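PDB 4YAG: C alpha-dehydrogenase from Sphingobium sp. SYK-6, which binds NADH as a short-chain dehydrogenase/reductase and acts as an NAD-dependent C alpha-dehydrogenase in the lignin beta-aryl ether cleavage pathway. Local coordinates for residues 19-22 with 23-27; 114-117 with 118-122; 227-231 with 232-236; 250-253 with 254-257. All blocks are in the same frame, centred on the assembly; numbering follows the deposited sequence.

Contact 1. Residues 19-22 with 23-27; sequences FGIA and QRLLA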
# COMPACT_ATOMS: atom_id res chain seq x y z
N PHE A 19 9.45 9.34 20.07
CA PHE A 19 10.18 9.87 21.20
C PHE A 19 10.08 8.92 22.42
O PHE A 19 11.01 8.80 23.21
CB PHE A 19 9.66 11.28 21.51
CG PHE A 19 10.33 11.93 22.69
CD1 PHE A 19 11.65 12.30 22.62
CD2 PHE A 19 9.63 12.19 23.85
CE1 PHE A 19 12.27 12.92 23.71
CE2 PHE A 19 10.24 12.81 24.92
CZ PHE A 19 11.55 13.16 24.84
N GLY A 20 8.94 8.24 22.56
CA GLY A 20 8.78 7.24 23.60
C GLY A 20 9.73 6.07 23.36
O GLY A 20 10.36 5.57 24.30
N ILE A 21 9.83 5.63 22.12
CA ILE A 21 10.78 4.59 21.73
C ILE A 21 12.22 5.05 22.01
O ILE A 21 13.04 4.33 22.58
CB ILE A 21 10.60 4.19 20.26
CG1 ILE A 21 9.25 3.51 20.05
CG2 ILE A 21 11.73 3.29 19.80
CD1 ILE A 21 8.87 3.28 18.59
N ALA A 22 12.52 6.30 21.64
CA ALA A 22 13.85 6.85 21.87
C ALA A 22 14.23 6.77 23.34
O ALA A 22 15.32 6.33 23.70
CB ALA A 22 13.90 8.27 21.40
N GLN A 23 13.33 7.22 24.21
CA GLN A 23 13.62 7.22 25.64
C GLN A 23 13.90 5.82 26.15
O GLN A 23 14.81 5.62 26.95
CB GLN A 23 12.44 7.79 26.42
CG GLN A 23 12.25 9.28 26.28
CD GLN A 23 10.90 9.71 26.81
OE1 GLN A 23 9.94 9.90 26.04
NE2 GLN A 23 10.79 9.80 28.10
N ARG A 24 13.11 4.85 25.73
CA ARG A 24 13.30 3.50 26.24
C ARG A 24 14.51 2.79 25.61
O ARG A 24 15.17 2.01 26.29
CB ARG A 24 12.01 2.68 26.12
CG ARG A 24 10.82 3.32 26.85
CD ARG A 24 11.16 3.78 28.26
NE ARG A 24 11.68 2.68 29.05
CZ ARG A 24 12.45 2.81 30.13
NH1 ARG A 24 12.81 4.00 30.59
NH2 ARG A 24 12.87 1.72 30.75
N LEU A 25 14.81 3.05 24.34
CA LEU A 25 16.04 2.51 23.78
C LEU A 25 17.28 3.09 24.48
O LEU A 25 18.20 2.34 24.79
CB LEU A 25 16.10 2.72 22.26
CG LEU A 25 15.09 1.93 21.44
CD1 LEU A 25 15.24 2.24 19.95
CD2 LEU A 25 15.24 0.42 21.67
N LEU A 26 17.31 4.40 24.73
CA LEU A 26 18.40 5.01 25.46
C LEU A 26 18.53 4.37 26.85
O LEU A 26 19.65 4.06 27.31
CB LEU A 26 18.19 6.53 25.60
CG LEU A 26 19.35 7.27 26.28
CD1 LEU A 26 20.40 7.61 25.25
CD2 LEU A 26 18.85 8.53 26.95
N ALA A 27 17.40 4.19 27.53
CA ALA A 27 17.39 3.57 28.85
C ALA A 27 18.00 2.17 28.83
O ALA A 27 18.60 1.73 29.82
CB ALA A 27 15.97 3.51 29.42
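Phe19 meets Gln23 one helical turn further on in helix 16-27. With CG anti to the backbone N (chi1 180°), the Phe19 ring is brought up to Gln23, and Gln23 CG lies over one face, toward the rim, 4.2 Å from Phe19 CZ. Gln23 N donates to Phe19 O at 3.0 Å. Phe48 of helix 39-51 packs edge-to-face on the Phe19 ring. A serine in place of Phe19 would probably leave Gln23 CG without the ring face it lies over and Phe48 without its ring partner. Gly20 O accepts from Arg24 N. The Arg24 chain bends at chi2 and chi3, and NE forms a salt bridge with Asp236. Ile21 and Leu25 run alongside each other in the same direction, with Ile21 CG2 3.7 Å from Leu25 CD1. Leu25 N donates to Ile21 O at 2.8 Å, with an N-H...O angle of 168°. Leu26 N donates to Ala22 O at 3.0 Å, and the Ala22 side chain packs on Leu32 and Leu34 of strand 31-36. The helix belongs to the first beta-alpha-beta unit of the Rossmann fold. Its chemistry is divided: Ile21, Ala22 and Leu25 are buried, while an acid from another helix meets the Arg24 charge.

Contact 2. Residues 114-117 with 118-122; sequences INLM and GPING. With NAI (1,4-dihydronicotinamide adenine dinucleotide), chain C.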
# COMPACT_ATOMS: atom_id res chain seq x y z
N ILE A 114 4.63 9.78 2.71
CA ILE A 114 5.18 9.77 4.05
C ILE A 114 4.96 8.41 4.69
O ILE A 114 5.89 7.80 5.22
CB ILE A 114 4.56 10.87 4.95
CG1 ILE A 114 4.59 12.25 4.27
CG2 ILE A 114 5.26 10.88 6.31
CD1 ILE A 114 5.90 12.63 3.64
N ASN A 115 3.74 7.89 4.62
CA ASN A 115 3.39 6.73 5.42
C ASN A 115 3.78 5.37 4.81
O ASN A 115 3.89 4.39 5.53
CB ASN A 115 1.89 6.73 5.76
CG ASN A 115 1.50 7.83 6.73
OD1 ASN A 115 2.35 8.48 7.34
ND2 ASN A 115 0.20 8.07 6.88
N LEU A 116 4.02 5.33 3.50
CA LEU A 116 4.45 4.10 2.86
C LEU A 116 5.85 4.26 2.28
O LEU A 116 6.74 3.41 2.55
CB LEU A 116 3.45 3.67 1.77
CG LEU A 116 3.87 2.43 0.98
CD1 LEU A 116 4.20 1.25 1.88
CD2 LEU A 116 2.79 2.01 -0.04
N MET A 117 6.12 5.30 1.51
CA MET A 117 7.44 5.44 0.93
C MET A 117 8.49 5.81 1.99
O MET A 117 9.66 5.52 1.82
CB MET A 117 7.47 6.42 -0.26
CG MET A 117 8.76 6.34 -1.07
SD MET A 117 9.16 4.66 -1.65
CE MET A 117 7.84 4.40 -2.78
N GLY A 118 8.08 6.43 3.09
CA GLY A 118 9.03 6.76 4.15
C GLY A 118 9.72 5.49 4.65
O GLY A 118 10.96 5.41 4.64
N PRO A 119 8.95 4.47 5.06
CA PRO A 119 9.59 3.22 5.49
C PRO A 119 10.37 2.53 4.38
O PRO A 119 11.42 1.98 4.64
CB PRO A 119 8.41 2.36 5.97
CG PRO A 119 7.37 3.37 6.39
CD PRO A 119 7.54 4.54 5.45
N ILE A 120 9.85 2.53 3.16
CA ILE A 120 10.60 1.93 2.08
C ILE A 120 11.94 2.64 1.88
O ILE A 120 12.98 1.98 1.74
CB ILE A 120 9.77 1.91 0.76
CG1 ILE A 120 8.58 0.96 0.92
CG2 ILE A 120 10.66 1.54 -0.40
CD1 ILE A 120 7.49 1.12 -0.14
N ASN A 121 11.93 3.98 1.91
CA ASN A 121 13.17 4.74 1.73
C ASN A 121 14.16 4.43 2.86
O ASN A 121 15.36 4.34 2.66
CB ASN A 121 12.90 6.25 1.72
CG ASN A 121 12.23 6.72 0.44
OD1 ASN A 121 12.17 5.99 -0.58
ND2 ASN A 121 11.75 7.97 0.46
N GLY A 122 13.63 4.27 4.06
CA GLY A 122 14.47 3.86 5.18
C GLY A 122 15.13 2.52 4.96
O GLY A 122 16.34 2.34 5.15
PA NAI C . 3.77 12.73 16.22
O1A NAI C . 3.35 13.77 15.23
O2A NAI C . 3.76 13.12 17.68
O5B NAI C . 5.20 12.18 15.86
C5B NAI C . 5.56 12.02 14.52
C4B NAI C . 6.80 12.79 14.26
O4B NAI C . 7.15 12.44 12.88
C3B NAI C . 6.69 14.25 14.36
O3B NAI C . 7.70 14.82 15.21
C2B NAI C . 6.77 14.71 12.99
O2B NAI C . 7.34 16.03 12.85
C1B NAI C . 7.53 13.68 12.28
N9A NAI C . 7.30 13.66 10.86
C8A NAI C . 6.11 13.79 10.19
N7A NAI C . 6.32 13.76 8.86
C5A NAI C . 7.66 13.59 8.64
C6A NAI C . 8.49 13.49 7.51
N6A NAI C . 7.94 13.63 6.23
N1A NAI C . 9.83 13.31 7.66
C2A NAI C . 10.37 13.24 8.90
N3A NAI C . 9.62 13.34 10.01
C4A NAI C . 8.29 13.52 9.91
O3 NAI C . 2.73 11.55 15.98
PN NAI C . 2.79 9.99 16.38
O1N NAI C . 3.85 9.68 17.43
O2N NAI C . 1.38 9.66 16.81
O5D NAI C . 3.16 9.28 14.99
C5D NAI C . 4.12 8.22 14.90
C4D NAI C . 3.58 7.12 14.07
O4D NAI C . 2.52 6.43 14.84
C3D NAI C . 2.97 7.54 12.81
O3D NAI C . 3.43 6.68 11.74
C2D NAI C . 1.53 7.39 13.00
O2D NAI C . 0.86 7.15 11.75
C1D NAI C . 1.41 6.24 13.88
N1N NAI C . 0.24 6.05 14.65
C2N NAI C . -0.13 6.87 15.69
C3N NAI C . -1.28 6.58 16.41
C7N NAI C . -1.71 7.45 17.55
O7N NAI C . -2.81 7.30 18.12
N7N NAI C . -0.74 8.44 18.03
C4N NAI C . -2.06 5.48 16.12
C5N NAI C . -1.64 4.63 15.11
C6N NAI C . -0.50 4.91 14.40
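The side chains of Met117 and Asn121 cross at about a right angle, one turn apart in helix 105-133. Met117 CB meets the following peptide at Gly118 N. Met117 CG is anti to the backbone N (chi1 -167°), which carries it to within 3.5 Å of Asn121 OD1. The chain bends, and Met117 SD touches Asn121 OD1 at 3.5 Å and Ile120 CG2 at 3.7 Å. Met117 packs on Leu112 of the second subunit. Asn121 N donates to Met117 O at 2.7 Å. The Asn121 amide is held from outside: ND2 donates to Val65 O, and OD1 accepts from Arg68 NE. With an alanine here, Val65 O and Arg68 would probably lose these partners, and one side of Met117 CG would be uncovered. Pro119 has no N-H to give, and the helix kinks there after a wider pi-type turn. Pro119 CD sits 3.2 Å from Leu116 O, which also accepts from Ile120 N. At the start of 114-117, Ile114 CD1 comes 3.4 Å from N6A of the NADH adenine. Asn115 ND2 binds Ile94 O, near the NADH-binding Tyr158. Such a long helix, facing cofactor and partner subunit at once, is typical of the dimer interface of short-chain dehydrogenases.

Contact 3. Residues 227-231 with 232-236; sequences NWMEP and TEVGD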
# COMPACT_ATOMS: atom_id res chain seq x y z
N ASN A 227 -6.79 9.42 28.52
CA ASN A 227 -6.77 7.96 28.63
C ASN A 227 -6.08 7.27 27.45
O ASN A 227 -6.09 6.05 27.34
CB ASN A 227 -8.19 7.42 28.77
CG ASN A 227 -9.07 7.75 27.58
OD1 ASN A 227 -8.75 8.64 26.80
ND2 ASN A 227 -10.19 7.05 27.44
N TRP A 228 -5.50 8.06 26.55
CA TRP A 228 -4.68 7.47 25.51
C TRP A 228 -3.39 7.00 26.16
O TRP A 228 -2.99 7.47 27.22
CB TRP A 228 -4.41 8.45 24.37
CG TRP A 228 -5.63 8.80 23.59
CD1 TRP A 228 -6.86 8.22 23.68
CD2 TRP A 228 -5.74 9.82 22.59
NE1 TRP A 228 -7.74 8.81 22.81
CE2 TRP A 228 -7.07 9.81 22.13
CE3 TRP A 228 -4.86 10.76 22.06
CZ2 TRP A 228 -7.54 10.69 21.16
CZ3 TRP A 228 -5.32 11.64 21.09
CH2 TRP A 228 -6.65 11.60 20.65
N MET A 229 -2.73 6.06 25.50
CA MET A 229 -1.57 5.42 26.07
C MET A 229 -0.36 6.36 26.01
O MET A 229 -0.25 7.20 25.12
CB MET A 229 -1.32 4.11 25.33
CG MET A 229 -0.08 3.34 25.79
SD MET A 229 0.05 1.75 24.95
CE MET A 229 -1.21 0.82 25.81
N GLU A 230 0.55 6.20 26.96
CA GLU A 230 1.78 6.99 26.97
C GLU A 230 2.77 6.42 25.98
O GLU A 230 2.93 5.21 25.90
CB GLU A 230 2.41 6.94 28.35
CG GLU A 230 1.66 7.71 29.41
CD GLU A 230 1.72 9.21 29.17
OE1 GLU A 230 2.62 9.67 28.42
OE2 GLU A 230 0.86 9.92 29.72
N PRO A 231 3.46 7.29 25.23
CA PRO A 231 4.51 6.80 24.34
C PRO A 231 5.56 5.91 25.01
O PRO A 231 6.04 4.98 24.35
CB PRO A 231 5.12 8.09 23.80
CG PRO A 231 3.98 9.04 23.78
CD PRO A 231 3.15 8.71 24.99
N THR A 232 5.90 6.13 26.28
CA THR A 232 6.95 5.29 26.88
C THR A 232 6.46 3.84 27.08
O THR A 232 7.26 2.91 27.06
CB THR A 232 7.47 5.84 28.20
OG1 THR A 232 6.38 6.17 29.05
CG2 THR A 232 8.31 7.11 27.94
N GLU A 233 5.15 3.66 27.27
CA GLU A 233 4.60 2.31 27.34
C GLU A 233 4.77 1.59 26.01
O GLU A 233 5.15 0.42 25.98
CB GLU A 233 3.13 2.32 27.75
CG GLU A 233 2.59 0.88 27.89
CD GLU A 233 1.23 0.75 28.55
OE1 GLU A 233 0.57 1.77 28.88
OE2 GLU A 233 0.81 -0.42 28.73
N VAL A 234 4.54 2.30 24.91
CA VAL A 234 4.78 1.73 23.59
C VAL A 234 6.29 1.46 23.43
O VAL A 234 6.70 0.44 22.87
CB VAL A 234 4.28 2.66 22.47
CG1 VAL A 234 4.48 2.01 21.12
CG2 VAL A 234 2.80 2.99 22.67
N GLY A 235 7.11 2.37 23.93
CA GLY A 235 8.55 2.19 23.85
C GLY A 235 8.99 0.88 24.48
O GLY A 235 9.84 0.18 23.93
N ASP A 236 8.41 0.54 25.62
CA ASP A 236 8.80 -0.69 26.31
C ASP A 236 8.35 -1.91 25.52
O ASP A 236 9.05 -2.93 25.50
CB ASP A 236 8.27 -0.71 27.74
CG ASP A 236 9.14 0.11 28.67
OD1 ASP A 236 10.36 0.26 28.37
OD2 ASP A 236 8.62 0.57 29.70
O HOH W 1 5.38 8.90 27.49
O HOH W 2 0.34 4.36 29.26
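Met229 and Glu233 meet at a helix N-terminus, where the loop after helix 213-219 runs into helix 231-244. Glu230 is the N-cap residue and Pro231 begins the first turn. The Rossmann-fold cofactor site is close by: Val234 packs on Ile17 and Ile191, both NADH-binding residues. Met229 is tied to the loop at Pro190 and Lys192 by backbone hydrogen bonds. Its CG stands anti to the backbone N (chi1 178°), which carries the chain forward over the first turn, across the Glu233 side chain at about a right angle. Met229 CE lies 3.7 Å from Glu233 CD, and Met229 SD touches Val234 CG2 at 3.8 Å. The backbone closure of this first turn is uneven. Glu230 O receives Glu233 N and Val234 N, both weakly, whereas Gly235 N donates to Pro231 O at 2.9 Å, in the carbonyl plane. The carboxylate of Glu230 is shared: OE2 forms a salt bridge with Lys192, and OE1 takes a water that in turn accepts from Thr232 N. Glu233 is bridged to the N-cap residue by a second water, which accepts from Glu230 N at 3.0 Å and donates to Glu233 OE1 at 2.6 Å.

Contact 4. Residues 250-253 with 254-257; sequences STHG and NWRE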
# COMPACT_ATOMS: atom_id res chain seq x y z
N SER A 250 0.92 -5.09 18.83
CA SER A 250 -0.27 -4.24 18.87
C SER A 250 -0.39 -3.68 20.27
O SER A 250 -0.17 -4.36 21.25
CB SER A 250 -1.55 -5.02 18.52
OG SER A 250 -1.48 -5.56 17.20
N THR A 251 -0.77 -2.41 20.36
CA THR A 251 -0.80 -1.76 21.67
C THR A 251 -2.15 -1.87 22.38
O THR A 251 -2.22 -1.68 23.61
CB THR A 251 -0.46 -0.26 21.55
OG1 THR A 251 -1.49 0.40 20.81
CG2 THR A 251 0.87 -0.04 20.88
N HIS A 252 -3.21 -2.17 21.64
CA HIS A 252 -4.57 -2.18 22.16
C HIS A 252 -5.34 -3.37 21.63
O HIS A 252 -5.10 -3.79 20.50
CB HIS A 252 -5.32 -0.93 21.70
CG HIS A 252 -4.91 0.33 22.42
ND1 HIS A 252 -3.73 0.97 22.15
CD2 HIS A 252 -5.56 1.07 23.35
CE1 HIS A 252 -3.64 2.05 22.93
NE2 HIS A 252 -4.74 2.13 23.65
N GLY A 253 -6.26 -3.88 22.44
CA GLY A 253 -7.11 -5.00 22.03
C GLY A 253 -8.53 -4.64 21.63
O GLY A 253 -9.33 -5.54 21.34
N ASN A 254 -8.84 -3.35 21.59
CA ASN A 254 -10.21 -2.89 21.39
C ASN A 254 -10.81 -3.25 20.03
O ASN A 254 -12.03 -3.19 19.85
CB ASN A 254 -10.26 -1.37 21.57
CG ASN A 254 -9.67 -0.92 22.89
OD1 ASN A 254 -8.47 -1.05 23.14
ND2 ASN A 254 -10.52 -0.38 23.76
N TRP A 255 -9.95 -3.61 19.07
CA TRP A 255 -10.38 -3.87 17.71
C TRP A 255 -10.25 -5.36 17.38
O TRP A 255 -10.28 -5.75 16.23
CB TRP A 255 -9.61 -2.98 16.71
CG TRP A 255 -10.05 -1.54 16.88
CD1 TRP A 255 -11.10 -0.93 16.26
CD2 TRP A 255 -9.49 -0.57 17.78
NE1 TRP A 255 -11.22 0.37 16.70
CE2 TRP A 255 -10.25 0.61 17.64
CE3 TRP A 255 -8.42 -0.59 18.68
CZ2 TRP A 255 -9.97 1.77 18.37
CZ3 TRP A 255 -8.14 0.56 19.41
CH2 TRP A 255 -8.92 1.72 19.25
N ARG A 256 -10.13 -6.18 18.41
CA ARG A 256 -10.08 -7.62 18.21
C ARG A 256 -11.32 -8.11 17.46
O ARG A 256 -11.20 -8.83 16.47
CB ARG A 256 -9.97 -8.36 19.54
CG ARG A 256 -9.98 -9.87 19.40
CD ARG A 256 -9.84 -10.52 20.76
NE ARG A 256 -8.60 -10.12 21.41
CZ ARG A 256 -7.43 -10.73 21.24
NH1 ARG A 256 -7.34 -11.78 20.43
NH2 ARG A 256 -6.36 -10.31 21.87
N GLU A 257 -12.52 -7.75 17.93
CA GLU A 257 -13.74 -8.28 17.34
C GLU A 257 -14.01 -7.73 15.94
O GLU A 257 -14.54 -8.44 15.07
CB GLU A 257 -14.94 -8.02 18.26
CG GLU A 257 -14.89 -8.79 19.58
CD GLU A 257 -13.82 -8.27 20.53
OE1 GLU A 257 -13.47 -7.07 20.45
OE2 GLU A 257 -13.34 -9.09 21.35
O HOH W 3 -7.14 -4.30 18.70
O HOH W 4 -9.28 -7.80 23.15
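Gly253 to Arg256 form a type I beta turn, closed by Arg256 N donating to Gly253 O at 3.1 Å. The donor sits well above the carbonyl plane of Gly253, and the C=O...N angle is 123°. Two waters brace the turn. One accepts from Trp255 N and donates to His252 O at 2.8 Å. The other donates to Gly253 O and accepts from Arg256 NE at 3.0 Å, at the edge of the guanidinium and in its plane.

Side chains meet on the His252 side of the turn. Asn254 CG stands anti to the carbonyl carbon (chi1 -54°), beside the backbone N, which leads OD1 to the edge of the imidazole near its plane. Asn254 OD1 lies 3.6 Å from His252 CD2 and 3.5 Å from His252 CB. The amide and ring planes are 47° apart. Asn254 CB lies over one face of the Trp255 indole, toward its rim. At the indole edge, Trp255 CZ3 touches His252 CB at 3.9 Å. The imidazole has another edge contact: His252 ND1 shares a hydrogen bond of 2.7 Å with Thr251 OG1. That hydroxyl also accepts from Gly189 N, so the His252 ring is linked to the loop after strand 181-187. Both His252 and Trp255 pack on Pro190 of the same loop. Ser250 OG is bonded to Ser269 OG of the second subunit, and Arg256 packs on Pro271 of that subunit. With Trp255 as N-cap, the turn leads from the last strand of the parallel Rossmann sheet into the C-terminal helix 256-268, beside the loop that carries the NADH-binding Ile191.

Each contact is local, within a few residues of chain; the four follow in series, and none nests in or crosses another. Contact 1 comes first, on helix 16-27. Contact 2 follows on helix 105-133, with its nearest atoms about 12 Å from contact 1 and no touch. Contact 3 starts helix 231-244 and returns to contact 1: Gly20 packs on Pro231, Thr232 on Gln23. The two helices are thus joined. Contact 4 then leaves the last strand, 248-250, and rests on contact 3, where Met229 CE meets Thr251 O at 3.5 Å. Contacts 2 and 4, about 25 Å apart between centres, both touch the second subunit.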